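Local coordinates for Acarbose/maltose binding protein GacH (Streptomyces glaucescens, PDB 3K01) that binds acarbose and an acarbose homolog as the solute receptor of an ABC transporter, and probably maltose as well, at residues S320-E330 with T337-V347. Residues are numbered along the deposited sequence; the frame is centred on the assembly and turned at random.
Sequences SSAKVQQQTTE and TRTSVYEVPSV
V341 and V344 of 337-347 press on one side of the helix that starts at A322, and a polar bond closes the contact at each end. V341 sits over the first turn: CG2 meets A322 CB at 3.8 Å and also lies against A322 O, while CG1, anti to its backbone N (chi1 176°), reaches the backbone at Q326. V344, the residue just before helix 345-348, crosses the extended side chain of Q326 at about a right angle, its CG1 3.6 Å from Q326 CD. Deeper in, V347 CG1 touches T329 CG2 at 4.1 Å, and helix 351-360 covers both residues through V353.

At the start of the helix, R338 NE gives a nearly straight hydrogen bond (170°) to S320 O, 2.7 Å away, with the oxygen at the edge of the guanidinium and in its plane. R338 NH1 forms a salt bridge to D118, which also accepts from S340 OG. The amide of Q325 lies against T337 and the R338 backbone; T337 OG1 is itself bonded to H119.

Farther along the helix, S346 OG donates to the anti lone pair of E330 OE2 at 2.6 Å. Q326 NE2 reaches the same oxygen from above the carboxylate plane, 2.9 Å from OE2.

Two donors on E330 OE2 would be expected to stabilise its negative charge. The bond from Q326 NE2 also fixes the turn of the Q326 amide over V344. With R338 bridging S320 and D118, the returning chain is thus pinned by polar groups on both flanks of a small valine core, in the periplasmic-binding-protein fold of this receptor.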
loop_
_atom_site.group_PDB
_atom_site.type_symbol
_atom_site.label_atom_id
_atom_site.label_comp_id
_atom_site.label_asym_id
_atom_site.label_seq_id
_atom_site.Cartn_x
_atom_site.Cartn_y
_atom_site.Cartn_z
ATOM N N SER A 320 -14.584 11.124 0.961
ATOM C CA SER A 320 -14.059 10.504 -0.269
ATOM C C SER A 320 -14.159 11.429 -1.479
ATOM O O SER A 320 -13.675 11.087 -2.561
ATOM C CB SER A 320 -14.806 9.190 -0.548
ATOM O OG SER A 320 -14.269 8.469 -1.656
ATOM N N SER A 321 -14.792 12.588 -1.297
ATOM C CA SER A 321 -15.083 13.491 -2.419
ATOM C C SER A 321 -13.827 14.070 -3.072
ATOM O O SER A 321 -12.766 14.179 -2.423
ATOM C CB SER A 321 -15.992 14.645 -1.958
ATOM O OG SER A 321 -15.290 15.543 -1.106
ATOM N N ALA A 322 -13.957 14.475 -4.331
ATOM C CA ALA A 322 -12.828 15.088 -5.008
ATOM C C ALA A 322 -12.317 16.292 -4.238
ATOM O O ALA A 322 -11.104 16.503 -4.120
ATOM C CB ALA A 322 -13.203 15.491 -6.421
ATOM N N LYS A 323 -13.223 17.110 -3.721
ATOM C CA LYS A 323 -12.787 18.298 -3.010
ATOM C C LYS A 323 -11.908 17.953 -1.805
ATOM O O LYS A 323 -10.839 18.549 -1.619
ATOM C CB LYS A 323 -14.002 19.137 -2.597
ATOM C CG LYS A 323 -13.629 20.443 -1.920
ATOM C CD LYS A 323 -14.899 21.170 -1.444
ATOM C CE LYS A 323 -14.560 22.432 -0.669
ATOM N NZ LYS A 323 -15.809 23.150 -0.268
ATOM N N VAL A 324 -12.354 17.004 -0.994
ATOM C CA VAL A 324 -11.567 16.591 0.172
ATOM C C VAL A 324 -10.251 15.889 -0.218
ATOM O O VAL A 324 -9.221 16.161 0.389
ATOM C CB VAL A 324 -12.396 15.769 1.162
ATOM C CG1 VAL A 324 -11.532 15.203 2.286
ATOM C CG2 VAL A 324 -13.522 16.649 1.756
ATOM N N GLN A 325 -10.271 15.055 -1.250
ATOM C CA GLN A 325 -9.046 14.400 -1.716
ATOM C C GLN A 325 -8.033 15.419 -2.196
ATOM O O GLN A 325 -6.821 15.284 -1.911
ATOM C CB GLN A 325 -9.373 13.384 -2.813
ATOM C CG GLN A 325 -10.185 12.195 -2.274
ATOM C CD GLN A 325 -10.019 10.926 -3.071
ATOM O OE1 GLN A 325 -10.774 9.954 -2.867
ATOM N NE2 GLN A 325 -9.049 10.884 -3.934
ATOM N N GLN A 326 -8.502 16.460 -2.880
ATOM C CA GLN A 326 -7.606 17.528 -3.328
ATOM C C GLN A 326 -6.987 18.258 -2.165
ATOM O O GLN A 326 -5.788 18.471 -2.133
ATOM C CB GLN A 326 -8.366 18.510 -4.207
ATOM C CG GLN A 326 -7.512 19.704 -4.633
ATOM C CD GLN A 326 -8.311 20.708 -5.419
ATOM O OE1 GLN A 326 -9.295 20.362 -6.078
ATOM N NE2 GLN A 326 -7.885 21.961 -5.363
ATOM N N GLN A 327 -7.798 18.658 -1.197
ATOM C CA GLN A 327 -7.249 19.329 -0.013
ATOM C C GLN A 327 -6.231 18.452 0.721
ATOM O O GLN A 327 -5.226 18.949 1.228
ATOM C CB GLN A 327 -8.369 19.705 0.933
ATOM C CG GLN A 327 -9.328 20.752 0.406
ATOM C CD GLN A 327 -10.474 20.965 1.353
ATOM O OE1 GLN A 327 -11.362 20.109 1.492
ATOM N NE2 GLN A 327 -10.464 22.103 2.032
ATOM N N THR A 328 -6.487 17.141 0.778
ATOM C CA THR A 328 -5.593 16.220 1.450
ATOM C C THR A 328 -4.230 16.224 0.750
ATOM O O THR A 328 -3.192 16.273 1.421
ATOM C CB THR A 328 -6.192 14.827 1.453
ATOM O OG1 THR A 328 -7.469 14.855 2.141
ATOM C CG2 THR A 328 -5.293 13.879 2.157
ATOM N N THR A 329 -4.210 16.161 -0.574
ATOM C CA THR A 329 -2.924 16.221 -1.272
ATOM C C THR A 329 -2.223 17.561 -1.036
ATOM O O THR A 329 -1.014 17.587 -0.761
ATOM C CB THR A 329 -3.086 15.948 -2.768
ATOM O OG1 THR A 329 -3.684 14.646 -2.934
ATOM C CG2 THR A 329 -1.738 16.009 -3.491
ATOM N N GLU A 330 -2.967 18.658 -1.146
ATOM C CA GLU A 330 -2.349 19.977 -1.027
ATOM C C GLU A 330 -1.723 20.155 0.340
ATOM O O GLU A 330 -0.660 20.763 0.462
ATOM C CB GLU A 330 -3.381 21.079 -1.298
ATOM C CG GLU A 330 -3.818 21.136 -2.758
ATOM C CD GLU A 330 -5.040 22.011 -2.979
ATOM O OE1 GLU A 330 -5.791 22.231 -1.997
ATOM O OE2 GLU A 330 -5.273 22.424 -4.138
ATOM N N THR A 337 -7.281 8.823 -4.690
ATOM C CA THR A 337 -7.770 7.703 -5.468
ATOM C C THR A 337 -8.601 8.141 -6.650
ATOM O O THR A 337 -8.832 7.353 -7.565
ATOM C CB THR A 337 -8.608 6.765 -4.632
ATOM O OG1 THR A 337 -9.791 7.457 -4.172
ATOM C CG2 THR A 337 -7.814 6.275 -3.447
ATOM N N ARG A 338 -9.042 9.383 -6.677
ATOM C CA ARG A 338 -9.914 9.867 -7.779
ATOM C C ARG A 338 -9.100 10.340 -8.967
ATOM O O ARG A 338 -8.274 11.175 -8.816
ATOM C CB ARG A 338 -10.785 11.005 -7.267
ATOM C CG ARG A 338 -11.959 10.502 -6.425
ATOM C CD ARG A 338 -12.828 11.658 -5.942
ATOM N NE ARG A 338 -14.000 11.167 -5.247
ATOM C CZ ARG A 338 -15.077 10.787 -5.880
ATOM N NH1 ARG A 338 -15.290 11.122 -7.111
ATOM N NH2 ARG A 338 -15.979 10.118 -5.246
ATOM N N THR A 339 -9.359 9.791 -10.134
ATOM C CA THR A 339 -8.571 10.147 -11.304
ATOM C C THR A 339 -8.680 11.641 -11.621
ATOM O O THR A 339 -7.702 12.269 -12.027
ATOM C CB THR A 339 -8.932 9.277 -12.522
ATOM O OG1 THR A 339 -10.288 9.528 -12.894
ATOM C CG2 THR A 339 -8.780 7.811 -12.203
ATOM N N SER A 340 -9.850 12.216 -11.379
ATOM C CA SER A 340 -10.079 13.636 -11.653
ATOM C C SER A 340 -9.165 14.524 -10.839
ATOM O O SER A 340 -8.752 15.605 -11.308
ATOM C CB SER A 340 -11.538 14.030 -11.380
ATOM O OG SER A 340 -11.881 13.937 -9.995
ATOM N N VAL A 341 -8.834 14.095 -9.616
ATOM C CA VAL A 341 -8.077 14.956 -8.723
ATOM C C VAL A 341 -6.635 15.125 -9.213
ATOM O O VAL A 341 -6.022 16.167 -9.015
ATOM C CB VAL A 341 -8.140 14.411 -7.282
ATOM C CG1 VAL A 341 -7.277 15.215 -6.329
ATOM C CG2 VAL A 341 -9.599 14.442 -6.796
ATOM N N TYR A 342 -6.106 14.120 -9.909
ATOM C CA TYR A 342 -4.759 14.216 -10.483
ATOM C C TYR A 342 -4.645 15.275 -11.567
ATOM O O TYR A 342 -3.539 15.681 -11.901
ATOM C CB TYR A 342 -4.299 12.845 -11.030
ATOM C CG TYR A 342 -3.934 11.871 -9.929
ATOM C CD1 TYR A 342 -2.665 11.881 -9.371
ATOM C CD2 TYR A 342 -4.863 10.950 -9.449
ATOM C CE1 TYR A 342 -2.328 10.994 -8.346
ATOM C CE2 TYR A 342 -4.540 10.047 -8.461
ATOM C CZ TYR A 342 -3.269 10.074 -7.905
ATOM O OH TYR A 342 -2.918 9.206 -6.905
ATOM N N GLU A 343 -5.781 15.702 -12.128
ATOM C CA GLU A 343 -5.770 16.771 -13.128
ATOM C C GLU A 343 -5.800 18.179 -12.554
ATOM O O GLU A 343 -5.646 19.156 -13.279
ATOM C CB GLU A 343 -6.923 16.592 -14.110
ATOM C CG GLU A 343 -6.736 15.415 -15.023
ATOM C CD GLU A 343 -7.854 15.267 -16.023
ATOM O OE1 GLU A 343 -8.844 16.041 -15.953
ATOM O OE2 GLU A 343 -7.755 14.366 -16.872
ATOM N N VAL A 344 -5.998 18.299 -11.248
ATOM C CA VAL A 344 -5.968 19.603 -10.605
ATOM C C VAL A 344 -4.517 20.086 -10.593
ATOM O O VAL A 344 -3.618 19.334 -10.208
ATOM C CB VAL A 344 -6.505 19.505 -9.177
ATOM C CG1 VAL A 344 -6.405 20.831 -8.465
ATOM C CG2 VAL A 344 -7.968 19.011 -9.183
ATOM N N PRO A 345 -4.253 21.305 -11.081
ATOM C CA PRO A 345 -2.857 21.713 -11.234
ATOM C C PRO A 345 -1.999 21.568 -9.973
ATOM O O PRO A 345 -0.841 21.138 -10.071
ATOM C CB PRO A 345 -2.965 23.174 -11.685
ATOM C CG PRO A 345 -4.240 23.152 -12.500
ATOM C CD PRO A 345 -5.181 22.279 -11.687
ATOM N N SER A 346 -2.540 21.911 -8.811
ATOM C CA SER A 346 -1.806 21.832 -7.557
ATOM C C SER A 346 -1.550 20.396 -7.109
ATOM O O SER A 346 -0.702 20.162 -6.235
ATOM C CB SER A 346 -2.554 22.569 -6.451
ATOM O OG SER A 346 -3.886 22.079 -6.353
ATOM N N VAL A 347 -2.295 19.457 -7.687
ATOM C CA VAL A 347 -2.112 18.032 -7.410
ATOM C C VAL A 347 -1.083 17.475 -8.378
ATOM O O VAL A 347 -0.126 16.815 -7.962
ATOM C CB VAL A 347 -3.435 17.280 -7.453
ATOM C CG1 VAL A 347 -3.198 15.770 -7.327
ATOM C CG2 VAL A 347 -4.349 17.790 -6.324
HETATM O O HOH W 1 -16.383 7.512 -3.254
#